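Local coordinates for alpha-actinin-like protein 1 (Schizosaccharomyces pombe, PDB 5BVR), which binds actin filaments laterally and takes part in actin-ring formation, cytokinesis and septation, this chain being its tandem calponin-homology actin-binding domain, at residues S10-T15 and L103-I108; E123-T126 and L132-C135; R137-A140 and E145-V148; A163-H168 and Q188-I193; P201-V206 and V224-H229. All coordinates share one frame; numbering follows the deposited sequence.

Contact 1 (S10-T15 and L103-I108); sequences SVQNRT and LILGLI
Leu105 reaches across from helix 101-117 and meets two consecutive residues at the start of helix 11-25. The amide oxygen of Gln12 lies by its base, OE1 at 3.8 Å from Leu105 CB, with Leu105 CD1 a little farther off, while the branch Leu105 CD2 presses on the backbone of the facing helix, 4.0 Å from Asn13 CA. With chi1 near -168° and chi2 near 177°, the Gln12 chain runs straight out from its helix and crosses the leucine with its amide.

These contacts are made by van der Waals touch alone, and the other end of the Gln12 amide is held from outside: NE2 bonds to Asp216 OD2. Asp216 and Arg218 bind a zinc ion, and the Gln12 side chain comes to about 3 Å of a bound zinc, probably this one. Behind the contact, the first turn of helix 11-25 is set by Ser10 at the N-cap, whose OG receives Asn13 N at 2.9 Å in a nearly straight bond (166°). Thr15 OG1 folds back onto Val11 O, 2.8 Å away and above the carbonyl plane; Val11 O also accepts from Thr15 N. Farther along helix 11-25, Phe16 also packs on Leu105. Helix 101-117 carries part of the actin-binding region, and its pairing with the N-terminal helix belongs to the all-helical fold of the first calponin-homology domain.

Contact 2 (E123-T126 and L132-C135); sequences EGLT and LLWC
This is a small apolar surface contact in which Leu133, on helix 127-138, is covered by a short beta hairpin that precedes the helix. Leu125 supplies the closest approach: its CD1 lies 3.5 Å from Leu133 CD2, and the same methyl also reaches Leu133 CB at 4.0 Å. The two leucines cross at about a right angle, CD1 of Leu125 and CD2 of Leu133 making the closest touch. Leu133 CG swings anti to the backbone N (chi1 -177°), which, with chi2 near 57°, sets CD2 against both Leu125 and Glu123.

The hairpin pairs residues 121-122 with 125-126 through a two-residue turn, and the backbone angles of Glu123 and Gly124 are those of a type I' beta turn. Gly124, with positive phi, fits the second turn position, where a CB would be jammed against the preceding carbonyl oxygen.

Glu123 completes the cover from the turn itself. Its extended chain passes across Leu133, with CB 3.9 Å and OE1 3.6 Å from Leu133 CD2, so the methyl meets both the root and the tip of the glutamate. The carboxylate's charge is answered by Arg137, one helical turn beyond Leu133, through a salt bridge from OE2 to NE.

Contact 3 (R137-A140 and E145-V148); sequences RKTA and EVDV
Thr139, the first residue to leave helical geometry at the end of helix 127-138, turns its side chain into two valines of the following loop. The tight part is van der Waals packing of valine methyls against both carbon and hydroxyl oxygen of Thr139. Val146 CG1 comes in at 3.8 Å from Thr139 CB and lies almost as near the hydroxyl oxygen, while Thr139 CG2 stands at 4.2 Å from the same methyl. Val148 adds one branch, its CG2 resting 3.9 Å from Thr139 OG1. Both valines cross the threonine at about a right angle, and the three residues are buried.

The looser part is wet. The two backbones do not bond directly here; a water bridges the segments, giving a hydrogen to Thr139 OG1 at 2.7 Å and accepting one from Val148 N at 2.8 Å. A chi1 of 61° places OG1 between the backbone N and the carbonyl carbon, from where it can serve the water and also reach Cys135 O, one turn back in the helix. The hydroxyl is therefore gripped from two sides, and the amide of buried Val148 has a partner. Ala140, just past the threonine, points away from the loop and is exposed.

Beyond the contact, Val146 also packs on Leu159 and Thr139 on Leu164, both of helix 159-168, while Val148 leans back on Leu132 and Cys135. The loop thus runs across the C-terminal end of helix 127-138 and packs against helix 159-168.

Contact 4 (A163-H168 and Q188-I193); sequences ALIHQH and QLAFDI. With ZN (zinc ion), chain B.
Segments 163-168 and 188-193 come nearest at Ile165 and Ala190, whose CA atoms stand 7.2 Å apart, a spacing consistent with the small alanine. Ile165 does all the reaching from its side. Its terminal methyl CD1 drops onto the backbone of the other helix, 3.3 Å from Ala190 O and 3.8 Å from Ala190 CB. The second branch goes to the next turn, where Ile165 CG2 meets Ile193 CG2 at 4.0 Å. One isoleucine thus straddles two positions of helix 183-198, and Tyr227 of helix 217-234 packs on it too.

Each segment also carries a polar pair of its own. On helix 183-198, Gln188 NE2 bonds to Asp192 OD1 one turn on. On helix 159-168, Gln167 curls back so that NE2 meets a lone pair of Leu164 O at 2.9 Å in the carbonyl plane.

The last residue of that helix, His168, holds CG anti to the backbone N (chi1 168°) and binds zinc through ND1 at 1.9 Å. Two waters, at 2.0 and 2.3 Å from the metal, spread with ND1 at roughly tetrahedral angles, and the more distant one is also met by Gln167 NE2. Phe231 stacks on the imidazole, and Asp235 supplies the fourth ligand, making a partly hydrated zinc site at the C-terminal end of a helix in the second calponin-homology domain.

Contact 5 (P201-V206 and V224-H229); sequences PRLIEV and VAEYFH
Oddly for a charged residue, Glu226 spends its carboxylate on carbon: it lies against Pro201 and Leu203 with no hydrogen bond passing between the segments. The proline ring sits above the plane of the carboxylate, its CG 3.7 Å from Glu226 CD, while Pro201 CD lies 3.6 Å from OE1. The second oxygen is met by the leucine, with CD1 3.7 Å from Glu226 OE2. A bend at chi2 (-77°) folds the acid across both residues and leaves CG of Glu226 touching Leu203 CD1 at 3.9 Å.

The two apolar partners come from a loop that links helix 183-198 to helix 206-209, in the second calponin-homology domain, and Glu226 lies on the long helix 217-234. The loop bends in an inverse gamma turn centred on Arg202, closed by a weak bond of 3.0 Å from Leu203 N to Pro201 O, which brings Pro201 and Leu203 to the same partner. An alanine in place of Glu226 would remove the whole flat group and would probably leave the proline ring and the leucine methyl without their cover on this side. Pro201 and Leu203 also pack on Thr22 of helix 11-25, in the first domain.

Overall arrangement
Contact 1 lies in the first calponin-homology domain and contacts 2 to 5 in the second. Contact 5 bridges them: Thr15 OG1 of contact 1 lies 3.4 Å from Ile204 CG2, although the centres of contacts 1 and 5 are 16 Å apart. Contacts 2 and 3 share helix 127-138, with about 13 Å between their centres. Contact 3 leans on contact 4 where Lys138 CB meets Leu164 CD2 at 3.7 Å, and Trp134 of contact 2 packs on Phe228 of contact 5. Contacts 1 and 3 are farthest apart, 28 Å between centres. One zinc is held by His168 in contact 4; another lies beside Gln12 in contact 1.

Contact 1 (S10-T15 and L103-I108)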
# COMPACT_ATOMS: atom_id res chain seq x y z
N SER A 10 3.16 13.88 4.29
CA SER A 10 4.33 13.11 3.86
C SER A 10 3.95 12.11 2.79
O SER A 10 2.77 11.81 2.57
CB SER A 10 4.93 12.34 5.03
OG SER A 10 4.06 11.28 5.42
N VAL A 11 4.96 11.58 2.11
CA VAL A 11 4.74 10.52 1.14
C VAL A 11 4.00 9.35 1.75
O VAL A 11 3.06 8.84 1.16
CB VAL A 11 6.09 10.04 0.54
CG1 VAL A 11 5.91 8.76 -0.27
CG2 VAL A 11 6.71 11.13 -0.34
N GLN A 12 4.42 8.93 2.93
CA GLN A 12 3.79 7.80 3.56
C GLN A 12 2.35 8.10 3.95
O GLN A 12 1.47 7.26 3.78
CB GLN A 12 4.58 7.35 4.77
CG GLN A 12 4.15 6.02 5.31
CD GLN A 12 5.01 5.59 6.47
OE1 GLN A 12 4.58 5.67 7.63
NE2 GLN A 12 6.22 5.14 6.17
N ASN A 13 2.11 9.29 4.51
CA ASN A 13 0.76 9.71 4.82
C ASN A 13 -0.11 9.61 3.56
O ASN A 13 -1.17 8.96 3.57
CB ASN A 13 0.84 11.13 5.40
CG ASN A 13 -0.47 11.63 5.93
OD1 ASN A 13 -1.52 11.08 5.68
ND2 ASN A 13 -0.40 12.72 6.68
N ARG A 14 0.35 10.21 2.47
CA ARG A 14 -0.44 10.26 1.28
C ARG A 14 -0.64 8.87 0.70
O ARG A 14 -1.73 8.53 0.26
CB ARG A 14 0.15 11.23 0.27
CG ARG A 14 -0.08 12.68 0.73
CD ARG A 14 0.51 13.68 -0.24
NE ARG A 14 1.97 13.67 -0.24
CZ ARG A 14 2.73 13.14 -1.19
NH1 ARG A 14 2.19 12.59 -2.28
NH2 ARG A 14 4.04 13.20 -1.05
N THR A 15 0.41 8.05 0.71
CA THR A 15 0.32 6.72 0.13
C THR A 15 -0.62 5.84 0.93
O THR A 15 -1.47 5.12 0.36
CB THR A 15 1.71 6.06 0.06
OG1 THR A 15 2.58 6.86 -0.76
CG2 THR A 15 1.63 4.70 -0.55
N LEU A 103 1.38 7.31 15.42
CA LEU A 103 0.87 6.01 15.84
C LEU A 103 -0.17 5.51 14.85
O LEU A 103 -0.23 4.32 14.57
CB LEU A 103 0.29 6.08 17.25
CG LEU A 103 1.33 6.39 18.34
CD1 LEU A 103 0.66 6.40 19.71
CD2 LEU A 103 2.46 5.38 18.32
N ILE A 104 -0.93 6.41 14.26
CA ILE A 104 -1.90 6.05 13.24
C ILE A 104 -1.21 5.46 12.00
O ILE A 104 -1.63 4.43 11.50
CB ILE A 104 -2.80 7.24 12.88
CG1 ILE A 104 -3.81 7.49 14.02
CG2 ILE A 104 -3.54 6.98 11.58
CD1 ILE A 104 -4.52 8.81 13.92
N LEU A 105 -0.13 6.10 11.54
CA LEU A 105 0.59 5.58 10.37
C LEU A 105 1.19 4.24 10.69
O LEU A 105 1.21 3.35 9.82
CB LEU A 105 1.66 6.55 9.89
CG LEU A 105 1.11 7.85 9.31
CD1 LEU A 105 2.26 8.75 8.90
CD2 LEU A 105 0.14 7.63 8.14
N GLY A 106 1.71 4.07 11.91
CA GLY A 106 2.21 2.78 12.38
C GLY A 106 1.18 1.68 12.32
O GLY A 106 1.45 0.56 11.90
N LEU A 107 -0.03 2.00 12.76
CA LEU A 107 -1.10 1.04 12.75
C LEU A 107 -1.49 0.67 11.33
O LEU A 107 -1.66 -0.51 11.03
CB LEU A 107 -2.30 1.60 13.49
CG LEU A 107 -3.49 0.65 13.63
CD1 LEU A 107 -3.11 -0.61 14.38
CD2 LEU A 107 -4.63 1.36 14.33
N ILE A 108 -1.61 1.66 10.45
CA ILE A 108 -1.97 1.38 9.08
C ILE A 108 -0.90 0.49 8.43
O ILE A 108 -1.23 -0.44 7.70
CB ILE A 108 -2.22 2.66 8.28
CG1 ILE A 108 -3.43 3.38 8.88
CG2 ILE A 108 -2.45 2.33 6.80
CD1 ILE A 108 -3.62 4.74 8.36

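Contact 2 (E123-T126 and L132-C135)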
# COMPACT_ATOMS: atom_id res chain seq x y z
N GLU A 123 8.49 -18.91 -4.38
CA GLU A 123 9.50 -19.93 -4.10
C GLU A 123 9.56 -20.29 -2.61
O GLU A 123 10.61 -20.66 -2.09
CB GLU A 123 10.89 -19.53 -4.62
CG GLU A 123 10.95 -19.41 -6.15
CD GLU A 123 12.35 -19.17 -6.68
OE1 GLU A 123 13.30 -19.08 -5.89
OE2 GLU A 123 12.49 -19.08 -7.92
N GLY A 124 8.41 -20.21 -1.94
CA GLY A 124 8.34 -20.59 -0.54
C GLY A 124 8.71 -19.49 0.44
O GLY A 124 8.57 -19.67 1.65
N LEU A 125 9.18 -18.37 -0.09
CA LEU A 125 9.37 -17.18 0.74
C LEU A 125 8.07 -16.42 0.81
O LEU A 125 7.33 -16.38 -0.16
CB LEU A 125 10.43 -16.26 0.14
CG LEU A 125 11.85 -16.80 0.01
CD1 LEU A 125 12.79 -15.67 -0.37
CD2 LEU A 125 12.30 -17.51 1.30
N THR A 126 7.81 -15.78 1.94
CA THR A 126 6.55 -15.08 2.14
C THR A 126 6.78 -13.63 2.52
O THR A 126 7.90 -13.23 2.87
CB THR A 126 5.68 -15.72 3.23
OG1 THR A 126 6.35 -15.63 4.49
CG2 THR A 126 5.40 -17.17 2.93
N LEU A 132 10.10 -9.33 -2.50
CA LEU A 132 11.38 -8.94 -3.06
C LEU A 132 11.84 -10.00 -4.06
O LEU A 132 12.26 -9.68 -5.17
CB LEU A 132 12.44 -8.74 -1.97
CG LEU A 132 13.74 -8.17 -2.50
CD1 LEU A 132 13.54 -6.74 -2.99
CD2 LEU A 132 14.80 -8.25 -1.42
N LEU A 133 11.79 -11.26 -3.64
CA LEU A 133 12.22 -12.33 -4.54
C LEU A 133 11.38 -12.35 -5.83
O LEU A 133 11.94 -12.52 -6.90
CB LEU A 133 12.19 -13.68 -3.83
CG LEU A 133 12.69 -14.84 -4.68
CD1 LEU A 133 14.10 -14.60 -5.17
CD2 LEU A 133 12.64 -16.12 -3.86
N TRP A 134 10.07 -12.16 -5.73
CA TRP A 134 9.23 -12.07 -6.91
C TRP A 134 9.72 -10.97 -7.86
O TRP A 134 9.86 -11.18 -9.06
CB TRP A 134 7.77 -11.83 -6.51
CG TRP A 134 6.81 -11.71 -7.64
CD1 TRP A 134 6.15 -12.73 -8.27
CD2 TRP A 134 6.35 -10.50 -8.26
NE1 TRP A 134 5.31 -12.23 -9.23
CE2 TRP A 134 5.41 -10.87 -9.24
CE3 TRP A 134 6.61 -9.14 -8.06
CZ2 TRP A 134 4.77 -9.94 -10.04
CZ3 TRP A 134 5.95 -8.22 -8.85
CH2 TRP A 134 5.05 -8.62 -9.82
N CYS A 135 10.03 -9.81 -7.30
CA CYS A 135 10.54 -8.72 -8.13
C CYS A 135 11.85 -9.11 -8.79
O CYS A 135 12.06 -8.80 -9.96
CB CYS A 135 10.76 -7.49 -7.27
SG CYS A 135 9.22 -6.69 -6.66

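Contact 3 (R137-A140 and E145-V148)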
# COMPACT_ATOMS: atom_id res chain seq x y z
N ARG A 137 12.98 -12.20 -9.50
CA ARG A 137 12.77 -13.22 -10.52
C ARG A 137 12.13 -12.64 -11.78
O ARG A 137 12.54 -12.96 -12.91
CB ARG A 137 11.94 -14.38 -9.96
CG ARG A 137 12.67 -15.21 -8.91
CD ARG A 137 13.77 -16.15 -9.49
NE ARG A 137 14.28 -17.01 -8.41
CZ ARG A 137 15.29 -16.72 -7.60
NH1 ARG A 137 15.99 -15.59 -7.77
NH2 ARG A 137 15.60 -17.55 -6.62
N LYS A 138 11.14 -11.78 -11.60
CA LYS A 138 10.43 -11.20 -12.73
C LYS A 138 11.31 -10.24 -13.53
O LYS A 138 11.06 -10.03 -14.72
CB LYS A 138 9.16 -10.48 -12.29
CG LYS A 138 8.03 -11.40 -11.78
CD LYS A 138 7.54 -12.36 -12.85
CE LYS A 138 6.31 -13.12 -12.38
NZ LYS A 138 5.75 -13.98 -13.48
N THR A 139 12.34 -9.67 -12.91
CA THR A 139 13.24 -8.74 -13.63
C THR A 139 14.60 -9.32 -13.95
O THR A 139 15.51 -8.59 -14.35
CB THR A 139 13.42 -7.41 -12.84
OG1 THR A 139 14.00 -7.67 -11.55
CG2 THR A 139 12.10 -6.69 -12.70
N ALA A 140 14.71 -10.63 -13.83
CA ALA A 140 15.95 -11.36 -14.09
C ALA A 140 16.56 -11.05 -15.44
O ALA A 140 17.78 -11.03 -15.57
CB ALA A 140 15.69 -12.84 -13.97
N GLU A 145 20.95 -3.05 -15.99
CA GLU A 145 20.31 -1.75 -15.72
C GLU A 145 19.27 -1.81 -14.61
O GLU A 145 19.10 -0.86 -13.85
CB GLU A 145 19.67 -1.20 -16.98
CG GLU A 145 20.66 -0.78 -18.05
CD GLU A 145 20.84 -1.83 -19.13
OE1 GLU A 145 20.73 -3.04 -18.82
OE2 GLU A 145 21.08 -1.45 -20.30
N VAL A 146 18.55 -2.92 -14.55
CA VAL A 146 17.65 -3.19 -13.42
C VAL A 146 18.33 -4.17 -12.48
O VAL A 146 18.88 -5.19 -12.89
CB VAL A 146 16.32 -3.78 -13.93
CG1 VAL A 146 15.42 -4.20 -12.77
CG2 VAL A 146 15.60 -2.79 -14.83
N ASP A 147 18.29 -3.86 -11.19
CA ASP A 147 18.86 -4.72 -10.17
C ASP A 147 18.11 -4.47 -8.87
O ASP A 147 18.42 -3.55 -8.12
CB ASP A 147 20.35 -4.46 -9.99
CG ASP A 147 21.00 -5.43 -9.02
OD1 ASP A 147 20.41 -6.49 -8.71
OD2 ASP A 147 22.13 -5.13 -8.57
N VAL A 148 17.07 -5.27 -8.63
CA VAL A 148 16.21 -5.04 -7.48
C VAL A 148 16.85 -5.66 -6.25
O VAL A 148 16.95 -6.89 -6.14
CB VAL A 148 14.81 -5.59 -7.72
CG1 VAL A 148 13.97 -5.37 -6.48
CG2 VAL A 148 14.16 -4.88 -8.88
O HOH W 1 16.46 -7.35 -10.43

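Contact 4 (A163-H168 and Q188-I193)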
# COMPACT_ATOMS: atom_id res chain seq x y z
N ALA A 163 10.19 -2.49 -16.33
CA ALA A 163 10.57 -3.87 -16.66
C ALA A 163 9.50 -4.83 -16.17
O ALA A 163 9.17 -5.80 -16.87
CB ALA A 163 11.90 -4.22 -16.04
N LEU A 164 8.95 -4.58 -14.98
CA LEU A 164 7.89 -5.45 -14.47
C LEU A 164 6.72 -5.48 -15.42
O LEU A 164 6.17 -6.53 -15.70
CB LEU A 164 7.43 -4.99 -13.09
CG LEU A 164 8.27 -5.40 -11.89
CD1 LEU A 164 7.69 -4.76 -10.63
CD2 LEU A 164 8.34 -6.90 -11.72
N ILE A 165 6.32 -4.31 -15.91
CA ILE A 165 5.20 -4.21 -16.83
C ILE A 165 5.53 -4.90 -18.15
O ILE A 165 4.75 -5.71 -18.66
CB ILE A 165 4.81 -2.75 -17.08
CG1 ILE A 165 4.26 -2.15 -15.78
CG2 ILE A 165 3.77 -2.65 -18.18
CD1 ILE A 165 4.08 -0.66 -15.84
N HIS A 166 6.69 -4.58 -18.70
CA HIS A 166 7.09 -5.16 -19.98
C HIS A 166 7.13 -6.69 -19.96
O HIS A 166 6.68 -7.35 -20.92
CB HIS A 166 8.45 -4.60 -20.40
CG HIS A 166 9.00 -5.21 -21.65
ND1 HIS A 166 10.10 -6.03 -21.64
CD2 HIS A 166 8.61 -5.10 -22.94
CE1 HIS A 166 10.35 -6.43 -22.88
NE2 HIS A 166 9.48 -5.86 -23.69
N GLN A 167 7.68 -7.29 -18.91
CA GLN A 167 7.82 -8.74 -18.91
C GLN A 167 6.46 -9.42 -18.77
O GLN A 167 6.25 -10.52 -19.28
CB GLN A 167 8.80 -9.25 -17.86
CG GLN A 167 8.46 -8.90 -16.44
CD GLN A 167 7.47 -9.86 -15.83
OE1 GLN A 167 7.52 -11.07 -16.09
NE2 GLN A 167 6.59 -9.33 -14.98
N HIS A 168 5.52 -8.72 -18.13
CA HIS A 168 4.18 -9.25 -17.96
C HIS A 168 3.32 -9.02 -19.21
O HIS A 168 2.53 -9.90 -19.61
CB HIS A 168 3.57 -8.60 -16.71
CG HIS A 168 2.10 -8.83 -16.55
ND1 HIS A 168 1.54 -10.05 -16.19
CD2 HIS A 168 1.08 -7.96 -16.73
CE1 HIS A 168 0.22 -9.89 -16.11
NE2 HIS A 168 -0.08 -8.65 -16.46
N GLN A 188 6.65 7.91 -15.03
CA GLN A 188 5.30 8.36 -15.35
C GLN A 188 4.62 7.35 -16.29
O GLN A 188 3.46 6.98 -16.09
CB GLN A 188 5.37 9.73 -16.01
CG GLN A 188 4.01 10.33 -16.33
CD GLN A 188 3.26 10.75 -15.09
OE1 GLN A 188 3.75 11.56 -14.30
NE2 GLN A 188 2.07 10.19 -14.90
N LEU A 189 5.36 6.89 -17.29
CA LEU A 189 4.85 5.90 -18.24
C LEU A 189 4.37 4.64 -17.51
O LEU A 189 3.24 4.18 -17.70
CB LEU A 189 5.93 5.55 -19.27
CG LEU A 189 5.50 4.61 -20.38
CD1 LEU A 189 4.52 5.29 -21.32
CD2 LEU A 189 6.73 4.11 -21.14
N ALA A 190 5.24 4.10 -16.66
CA ALA A 190 4.90 2.89 -15.92
C ALA A 190 3.67 3.11 -15.06
O ALA A 190 2.74 2.29 -15.08
CB ALA A 190 6.07 2.44 -15.06
N PHE A 191 3.63 4.18 -14.28
CA PHE A 191 2.50 4.41 -13.39
C PHE A 191 1.21 4.54 -14.20
O PHE A 191 0.16 4.04 -13.77
CB PHE A 191 2.70 5.66 -12.54
CG PHE A 191 3.77 5.53 -11.49
CD1 PHE A 191 4.59 4.40 -11.38
CD2 PHE A 191 3.96 6.56 -10.58
CE1 PHE A 191 5.57 4.33 -10.37
CE2 PHE A 191 4.92 6.48 -9.60
CZ PHE A 191 5.71 5.37 -9.49
N ASP A 192 1.28 5.21 -15.35
CA ASP A 192 0.11 5.43 -16.21
C ASP A 192 -0.38 4.12 -16.82
O ASP A 192 -1.58 3.81 -16.80
CB ASP A 192 0.45 6.40 -17.34
CG ASP A 192 0.59 7.83 -16.89
OD1 ASP A 192 0.21 8.15 -15.75
OD2 ASP A 192 1.08 8.65 -17.70
N ILE A 193 0.53 3.34 -17.36
CA ILE A 193 0.16 2.08 -17.97
C ILE A 193 -0.39 1.10 -16.93
O ILE A 193 -1.41 0.46 -17.16
CB ILE A 193 1.34 1.46 -18.72
CG1 ILE A 193 1.68 2.32 -19.94
CG2 ILE A 193 1.02 0.05 -19.16
CD1 ILE A 193 2.97 1.93 -20.61
ZN ZN B . 2.38 -11.64 -15.62
O HOH W 2 4.08 -11.29 -14.15
O HOH W 3 3.17 -12.50 -17.25

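Contact 5 (P201-V206 and V224-H229)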
# COMPACT_ATOMS: atom_id res chain seq x y z
N PRO A 201 -3.86 0.73 -8.84
CA PRO A 201 -4.12 2.10 -8.41
C PRO A 201 -2.84 2.88 -8.20
O PRO A 201 -1.84 2.33 -7.76
CB PRO A 201 -4.85 1.92 -7.07
CG PRO A 201 -4.33 0.64 -6.53
CD PRO A 201 -4.13 -0.24 -7.76
N ARG A 202 -2.90 4.17 -8.50
CA ARG A 202 -1.74 5.04 -8.41
C ARG A 202 -1.52 5.48 -6.96
O ARG A 202 -1.93 6.58 -6.58
CB ARG A 202 -1.96 6.25 -9.29
CG ARG A 202 -0.83 7.25 -9.30
CD ARG A 202 -1.24 8.48 -10.07
NE ARG A 202 -1.44 8.14 -11.47
CZ ARG A 202 -0.49 8.20 -12.40
NH1 ARG A 202 0.73 8.61 -12.09
NH2 ARG A 202 -0.77 7.85 -13.64
N LEU A 203 -0.89 4.63 -6.17
CA LEU A 203 -0.72 4.91 -4.75
C LEU A 203 0.39 5.90 -4.44
O LEU A 203 0.41 6.44 -3.34
CB LEU A 203 -0.47 3.62 -3.96
CG LEU A 203 -1.58 2.57 -4.07
CD1 LEU A 203 -1.29 1.42 -3.13
CD2 LEU A 203 -2.99 3.13 -3.77
N ILE A 204 1.33 6.09 -5.38
CA ILE A 204 2.46 7.01 -5.19
C ILE A 204 2.58 7.93 -6.39
O ILE A 204 2.27 7.55 -7.51
CB ILE A 204 3.78 6.27 -4.92
CG1 ILE A 204 4.16 5.35 -6.08
CG2 ILE A 204 3.70 5.51 -3.64
CD1 ILE A 204 5.48 4.63 -5.88
N GLU A 205 3.02 9.15 -6.13
CA GLU A 205 3.23 10.11 -7.20
C GLU A 205 4.64 9.90 -7.75
O GLU A 205 5.55 9.43 -7.05
CB GLU A 205 3.13 11.54 -6.67
CG GLU A 205 1.88 11.86 -5.84
CD GLU A 205 0.66 12.07 -6.70
OE1 GLU A 205 0.75 11.86 -7.92
OE2 GLU A 205 -0.39 12.47 -6.13
N VAL A 206 4.81 10.24 -9.02
CA VAL A 206 6.12 10.14 -9.64
C VAL A 206 7.17 10.87 -8.79
O VAL A 206 8.26 10.33 -8.52
CB VAL A 206 6.08 10.69 -11.08
CG1 VAL A 206 7.49 10.90 -11.64
CG2 VAL A 206 5.25 9.75 -11.96
N VAL A 224 4.26 -1.59 -4.83
CA VAL A 224 4.78 -2.74 -5.55
C VAL A 224 3.92 -3.97 -5.25
O VAL A 224 3.70 -4.81 -6.15
CB VAL A 224 6.24 -2.99 -5.20
CG1 VAL A 224 6.71 -4.34 -5.73
CG2 VAL A 224 7.10 -1.87 -5.75
N ALA A 225 3.40 -4.11 -4.03
CA ALA A 225 2.51 -5.23 -3.71
C ALA A 225 1.29 -5.26 -4.65
O ALA A 225 0.75 -6.36 -4.95
CB ALA A 225 2.03 -5.16 -2.26
N GLU A 226 0.84 -4.10 -5.12
CA GLU A 226 -0.29 -4.06 -6.07
C GLU A 226 0.08 -4.76 -7.37
O GLU A 226 -0.78 -5.41 -7.99
CB GLU A 226 -0.76 -2.64 -6.39
CG GLU A 226 -1.30 -1.85 -5.19
CD GLU A 226 -2.69 -2.23 -4.77
OE1 GLU A 226 -3.37 -2.96 -5.51
OE2 GLU A 226 -3.11 -1.78 -3.68
N TYR A 227 1.32 -4.62 -7.81
CA TYR A 227 1.80 -5.32 -8.99
C TYR A 227 1.76 -6.83 -8.79
O TYR A 227 1.27 -7.57 -9.65
CB TYR A 227 3.22 -4.89 -9.36
CG TYR A 227 3.33 -3.51 -9.99
CD1 TYR A 227 3.00 -2.38 -9.27
CD2 TYR A 227 3.81 -3.35 -11.27
CE1 TYR A 227 3.10 -1.12 -9.85
CE2 TYR A 227 3.91 -2.11 -11.85
CZ TYR A 227 3.57 -0.99 -11.13
OH TYR A 227 3.69 0.23 -11.74
N PHE A 228 2.28 -7.31 -7.69
CA PHE A 228 2.26 -8.73 -7.40
C PHE A 228 0.83 -9.28 -7.47
O PHE A 228 0.55 -10.31 -8.12
CB PHE A 228 2.82 -9.04 -6.02
CG PHE A 228 2.70 -10.48 -5.65
CD1 PHE A 228 3.66 -11.39 -6.06
CD2 PHE A 228 1.58 -10.97 -4.98
CE1 PHE A 228 3.54 -12.75 -5.77
CE2 PHE A 228 1.46 -12.32 -4.68
CZ PHE A 228 2.45 -13.21 -5.09
N HIS A 229 -0.09 -8.64 -6.76
CA HIS A 229 -1.45 -9.19 -6.71
C HIS A 229 -2.15 -9.08 -8.06
O HIS A 229 -2.82 -10.03 -8.51
CB HIS A 229 -2.28 -8.53 -5.62
CG HIS A 229 -1.86 -8.89 -4.23
ND1 HIS A 229 -2.00 -10.16 -3.71
CD2 HIS A 229 -1.24 -8.15 -3.28
CE1 HIS A 229 -1.53 -10.17 -2.47
NE2 HIS A 229 -1.06 -8.97 -2.19